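Local coordinates for protein cytochrome P450 (CYP102L1) (Mycobacterium phage Adler, PDB 6N6Q) that probably acts as a haem-dependent monooxygenase of the cytochrome P450 superfamily, encoded by a mycobacteriophage, at residues Pro183-Tyr194 against Arg213-Ile224. Residues are numbered along the deposited sequence; the frame is centred on the assembly and turned at random.
Sequences PFITAVLRELQY and RRRLHAADKKFI
Arg190 and Asp220 form a two-pronged salt bridge between the two helices. Arg190 NE donates to the syn lone pair of Asp220 OD2, 2.8 Å away, and Arg190 NH2 donates to Asp220 OD1 at 2.7 Å. The guanidinium grips side-on, because the arginine chain bends at chi3 (-55°), and both carboxylate oxygens gain a donor. Leu216 CD2 packs near Arg190 NE.

Glu191 bends at chi2 and sits as a knob among His217, Asp220, Lys221 and Ile224. His217 ND1 donates to Glu191 OE1; the modelled separation of 2.4 Å is doubtful. Glu191 meets the imidazole at its edge, while one face of the ring makes an offset stack with Tyr194, centroids 4.4 Å apart. His217 CB lies over the tyrosine face. Arg213 NH2 lies at the edge of that ring. Tyr194 OH approaches the guanidinium face of Arg214 without bonding to it. Glu206 OE1 forms a salt bridge with Arg214 NH2, and a weak hydrogen bond joins Glu206 OE2 and Tyr194 OH.

Toward the other end the contact turns apolar. Ile224 fits among Phe184, Ala187, Val188 and Glu191; Ile224 CD1 is 3.7 Å from Val188 CG2. Phe184 and Ile224 also touch Leu273 of helix 265-296.

These helices correspond in order to the P450 F and G helices, with the Val188 side chain about 14 Å from the haem. Arg190 probably neutralises Asp220, and His217 gives Glu191 a donor. Glu191 OE2 and Asp220 OD2 are 4.2 Å apart, so these partners probably matter and would tend to favour a protonated His217.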
loop_
_atom_site.group_PDB
_atom_site.type_symbol
_atom_site.label_atom_id
_atom_site.label_comp_id
_atom_site.label_asym_id
_atom_site.label_seq_id
_atom_site.Cartn_x
_atom_site.Cartn_y
_atom_site.Cartn_z
ATOM N N PRO A 183 19.040 -3.565 11.244
ATOM C CA PRO A 183 19.911 -3.370 10.074
ATOM C C PRO A 183 19.285 -3.851 8.778
ATOM O O PRO A 183 19.530 -3.250 7.725
ATOM C CB PRO A 183 21.169 -4.175 10.432
ATOM C CG PRO A 183 20.712 -5.163 11.463
ATOM C CD PRO A 183 19.646 -4.457 12.247
ATOM N N PHE A 184 18.473 -4.912 8.825
ATOM C CA PHE A 184 17.853 -5.431 7.610
ATOM C C PHE A 184 16.933 -4.397 6.972
ATOM O O PHE A 184 17.010 -4.140 5.766
ATOM C CB PHE A 184 17.081 -6.715 7.921
ATOM C CG PHE A 184 16.267 -7.228 6.766
ATOM C CD1 PHE A 184 16.841 -8.040 5.803
ATOM C CD2 PHE A 184 14.925 -6.897 6.640
ATOM C CE1 PHE A 184 16.097 -8.513 4.740
ATOM C CE2 PHE A 184 14.176 -7.367 5.578
ATOM C CZ PHE A 184 14.764 -8.177 4.627
ATOM N N ILE A 185 16.046 -3.795 7.769
ATOM C CA ILE A 185 15.100 -2.832 7.214
ATOM C C ILE A 185 15.828 -1.592 6.705
ATOM O O ILE A 185 15.387 -0.959 5.738
ATOM C CB ILE A 185 14.015 -2.485 8.255
ATOM C CG1 ILE A 185 13.050 -1.428 7.714
ATOM C CG2 ILE A 185 14.637 -2.019 9.551
ATOM C CD1 ILE A 185 12.272 -1.885 6.502
ATOM N N THR A 186 16.962 -1.238 7.316
ATOM C CA THR A 186 17.743 -0.112 6.814
ATOM C C THR A 186 18.343 -0.425 5.448
ATOM O O THR A 186 18.357 0.434 4.557
ATOM C CB THR A 186 18.842 0.257 7.812
ATOM O OG1 THR A 186 18.252 0.577 9.077
ATOM C CG2 THR A 186 19.624 1.460 7.321
ATOM N N ALA A 187 18.834 -1.652 5.260
ATOM C CA ALA A 187 19.423 -2.026 3.979
ATOM C C ALA A 187 18.373 -2.060 2.873
ATOM O O ALA A 187 18.664 -1.709 1.723
ATOM C CB ALA A 187 20.123 -3.380 4.099
ATOM N N VAL A 188 17.149 -2.481 3.199
ATOM C CA VAL A 188 16.092 -2.528 2.193
ATOM C C VAL A 188 15.744 -1.122 1.717
ATOM O O VAL A 188 15.467 -0.905 0.531
ATOM C CB VAL A 188 14.860 -3.268 2.748
ATOM C CG1 VAL A 188 13.733 -3.272 1.728
ATOM C CG2 VAL A 188 15.230 -4.694 3.136
ATOM N N LEU A 189 15.765 -0.144 2.625
ATOM C CA LEU A 189 15.458 1.230 2.234
ATOM C C LEU A 189 16.563 1.818 1.362
ATOM O O LEU A 189 16.278 2.485 0.361
ATOM C CB LEU A 189 15.231 2.092 3.475
ATOM C CG LEU A 189 14.024 1.734 4.345
ATOM C CD1 LEU A 189 13.965 2.632 5.567
ATOM C CD2 LEU A 189 12.732 1.827 3.545
ATOM N N ARG A 190 17.828 1.590 1.728
ATOM C CA ARG A 190 18.925 2.007 0.861
ATOM C C ARG A 190 18.862 1.304 -0.487
ATOM O O ARG A 190 19.252 1.878 -1.509
ATOM C CB ARG A 190 20.273 1.729 1.529
ATOM C CG ARG A 190 20.617 2.644 2.688
ATOM C CD ARG A 190 22.109 2.583 2.991
ATOM N NE ARG A 190 22.567 1.216 3.227
ATOM C CZ ARG A 190 22.649 0.653 4.428
ATOM N NH1 ARG A 190 22.309 1.343 5.508
ATOM N NH2 ARG A 190 23.072 -0.597 4.552
ATOM N N GLU A 191 18.374 0.061 -0.506
ATOM C CA GLU A 191 18.265 -0.678 -1.756
ATOM C C GLU A 191 17.110 -0.167 -2.608
ATOM O O GLU A 191 17.169 -0.242 -3.840
ATOM C CB GLU A 191 18.106 -2.169 -1.454
ATOM C CG GLU A 191 18.603 -3.098 -2.545
ATOM C CD GLU A 191 20.078 -2.912 -2.853
ATOM O OE1 GLU A 191 20.483 -3.204 -3.995
ATOM O OE2 GLU A 191 20.832 -2.475 -1.959
ATOM N N LEU A 192 16.057 0.357 -1.974
ATOM C CA LEU A 192 14.962 0.959 -2.728
ATOM C C LEU A 192 15.390 2.273 -3.366
ATOM O O LEU A 192 15.020 2.564 -4.509
ATOM C CB LEU A 192 13.753 1.177 -1.817
ATOM C CG LEU A 192 12.993 -0.059 -1.331
ATOM C CD1 LEU A 192 12.039 0.318 -0.208
ATOM C CD2 LEU A 192 12.239 -0.717 -2.477
ATOM N N GLN A 193 16.163 3.084 -2.638
ATOM C CA GLN A 193 16.669 4.332 -3.201
ATOM C C GLN A 193 17.603 4.065 -4.373
ATOM O O GLN A 193 17.540 4.753 -5.398
ATOM C CB GLN A 193 17.396 5.141 -2.127
ATOM C CG GLN A 193 16.533 5.577 -0.964
ATOM C CD GLN A 193 17.321 6.364 0.064
ATOM O OE1 GLN A 193 18.545 6.472 -0.027
ATOM N NE2 GLN A 193 16.623 6.923 1.044
ATOM N N TYR A 194 18.480 3.071 -4.235
ATOM C CA TYR A 194 19.414 2.731 -5.298
ATOM C C TYR A 194 18.707 2.181 -6.529
ATOM O O TYR A 194 19.260 2.253 -7.631
ATOM C CB TYR A 194 20.438 1.720 -4.777
ATOM C CG TYR A 194 21.587 1.444 -5.719
ATOM C CD1 TYR A 194 22.690 2.287 -5.765
ATOM C CD2 TYR A 194 21.578 0.333 -6.550
ATOM C CE1 TYR A 194 23.746 2.036 -6.617
ATOM C CE2 TYR A 194 22.629 0.073 -7.406
ATOM C CZ TYR A 194 23.711 0.928 -7.435
ATOM O OH TYR A 194 24.759 0.674 -8.288
ATOM N N ARG A 213 29.202 3.623 -3.529
ATOM C CA ARG A 213 27.764 3.385 -3.633
ATOM C C ARG A 213 27.474 2.011 -4.226
ATOM O O ARG A 213 26.659 1.253 -3.686
ATOM C CB ARG A 213 27.110 4.487 -4.468
ATOM C CG ARG A 213 25.585 4.446 -4.499
ATOM C CD ARG A 213 24.983 4.694 -3.121
ATOM N NE ARG A 213 24.695 3.452 -2.407
ATOM C CZ ARG A 213 23.477 2.944 -2.250
ATOM N NH1 ARG A 213 23.312 1.807 -1.586
ATOM N NH2 ARG A 213 22.422 3.573 -2.749
ATOM N N ARG A 214 28.126 1.674 -5.343
ATOM C CA ARG A 214 27.942 0.351 -5.933
ATOM C C ARG A 214 28.412 -0.744 -4.983
ATOM O O ARG A 214 27.800 -1.817 -4.904
ATOM C CB ARG A 214 28.675 0.271 -7.276
ATOM C CG ARG A 214 29.090 -1.131 -7.731
ATOM C CD ARG A 214 27.906 -2.041 -8.056
ATOM N NE ARG A 214 26.996 -1.469 -9.042
ATOM C CZ ARG A 214 25.980 -2.130 -9.589
ATOM N NH1 ARG A 214 25.750 -3.394 -9.254
ATOM N NH2 ARG A 214 25.196 -1.533 -10.476
ATOM N N ARG A 215 29.487 -0.488 -4.236
ATOM C CA ARG A 215 29.967 -1.483 -3.283
ATOM C C ARG A 215 29.010 -1.622 -2.105
ATOM O O ARG A 215 28.785 -2.732 -1.609
ATOM C CB ARG A 215 31.369 -1.113 -2.805
ATOM C CG ARG A 215 32.210 -2.302 -2.378
ATOM C CD ARG A 215 33.690 -1.951 -2.361
ATOM N NE ARG A 215 34.154 -1.487 -3.667
ATOM C CZ ARG A 215 35.425 -1.241 -3.965
ATOM N NH1 ARG A 215 35.759 -0.823 -5.178
ATOM N NH2 ARG A 215 36.369 -1.417 -3.051
ATOM N N LEU A 216 28.434 -0.507 -1.648
ATOM C CA LEU A 216 27.440 -0.577 -0.581
ATOM C C LEU A 216 26.192 -1.319 -1.040
ATOM O O LEU A 216 25.559 -2.034 -0.253
ATOM C CB LEU A 216 27.087 0.834 -0.102
ATOM C CG LEU A 216 26.029 0.968 0.996
ATOM C CD1 LEU A 216 26.448 0.213 2.244
ATOM C CD2 LEU A 216 25.773 2.435 1.314
ATOM N N HIS A 217 25.821 -1.162 -2.314
ATOM C CA HIS A 217 24.676 -1.888 -2.853
ATOM C C HIS A 217 24.956 -3.385 -2.934
ATOM O O HIS A 217 24.094 -4.204 -2.592
ATOM C CB HIS A 217 24.310 -1.326 -4.228
ATOM C CG HIS A 217 23.818 -2.357 -5.196
ATOM N ND1 HIS A 217 22.524 -2.829 -5.191
ATOM C CD2 HIS A 217 24.450 -3.003 -6.205
ATOM C CE1 HIS A 217 22.378 -3.721 -6.154
ATOM N NE2 HIS A 217 23.533 -3.846 -6.784
ATOM N N ALA A 218 26.157 -3.760 -3.379
ATOM C CA ALA A 218 26.527 -5.172 -3.407
ATOM C C ALA A 218 26.485 -5.777 -2.010
ATOM O O ALA A 218 26.009 -6.904 -1.827
ATOM C CB ALA A 218 27.914 -5.344 -4.024
ATOM N N ALA A 219 26.967 -5.036 -1.009
ATOM C CA ALA A 219 26.926 -5.531 0.363
ATOM C C ALA A 219 25.496 -5.587 0.887
ATOM O O ALA A 219 25.116 -6.552 1.560
ATOM C CB ALA A 219 27.795 -4.654 1.264
ATOM N N ASP A 220 24.691 -4.562 0.592
ATOM C CA ASP A 220 23.303 -4.560 1.045
ATOM C C ASP A 220 22.507 -5.687 0.401
ATOM O O ASP A 220 21.679 -6.324 1.062
ATOM C CB ASP A 220 22.653 -3.209 0.749
ATOM C CG ASP A 220 23.034 -2.144 1.759
ATOM O OD1 ASP A 220 23.716 -2.480 2.751
ATOM O OD2 ASP A 220 22.645 -0.973 1.561
ATOM N N LYS A 221 22.746 -5.949 -0.886
ATOM C CA LYS A 221 22.008 -7.002 -1.577
ATOM C C LYS A 221 22.299 -8.369 -0.966
ATOM O O LYS A 221 21.378 -9.155 -0.707
ATOM C CB LYS A 221 22.356 -6.985 -3.067
ATOM C CG LYS A 221 21.416 -7.800 -3.937
ATOM C CD LYS A 221 21.754 -7.638 -5.414
ATOM C CE LYS A 221 20.754 -8.372 -6.296
ATOM N NZ LYS A 221 21.010 -8.130 -7.743
ATOM N N LYS A 222 23.578 -8.669 -0.719
ATOM C CA LYS A 222 23.931 -9.934 -0.081
ATOM C C LYS A 222 23.378 -10.014 1.335
ATOM O O LYS A 222 22.896 -11.069 1.763
ATOM C CB LYS A 222 25.449 -10.119 -0.065
ATOM C CG LYS A 222 26.072 -10.391 -1.424
ATOM C CD LYS A 222 27.566 -10.652 -1.287
ATOM C CE LYS A 222 28.229 -10.866 -2.639
ATOM N NZ LYS A 222 29.701 -11.068 -2.506
ATOM N N PHE A 223 23.444 -8.906 2.081
ATOM C CA PHE A 223 22.947 -8.906 3.453
ATOM C C PHE A 223 21.441 -9.134 3.497
ATOM O O PHE A 223 20.938 -9.834 4.384
ATOM C CB PHE A 223 23.313 -7.591 4.142
ATOM C CG PHE A 223 22.831 -7.495 5.561
ATOM C CD1 PHE A 223 23.527 -8.116 6.586
ATOM C CD2 PHE A 223 21.686 -6.780 5.872
ATOM C CE1 PHE A 223 23.086 -8.030 7.895
ATOM C CE2 PHE A 223 21.241 -6.690 7.180
ATOM C CZ PHE A 223 21.942 -7.316 8.193
ATOM N N ILE A 224 20.706 -8.554 2.547
ATOM C CA ILE A 224 19.260 -8.753 2.494
ATOM C C ILE A 224 18.933 -10.196 2.127
ATOM O O ILE A 224 18.077 -10.834 2.751
ATOM C CB ILE A 224 18.623 -7.761 1.506
ATOM C CG1 ILE A 224 18.686 -6.337 2.062
ATOM C CG2 ILE A 224 17.191 -8.159 1.198
ATOM C CD1 ILE A 224 18.278 -5.279 1.061
#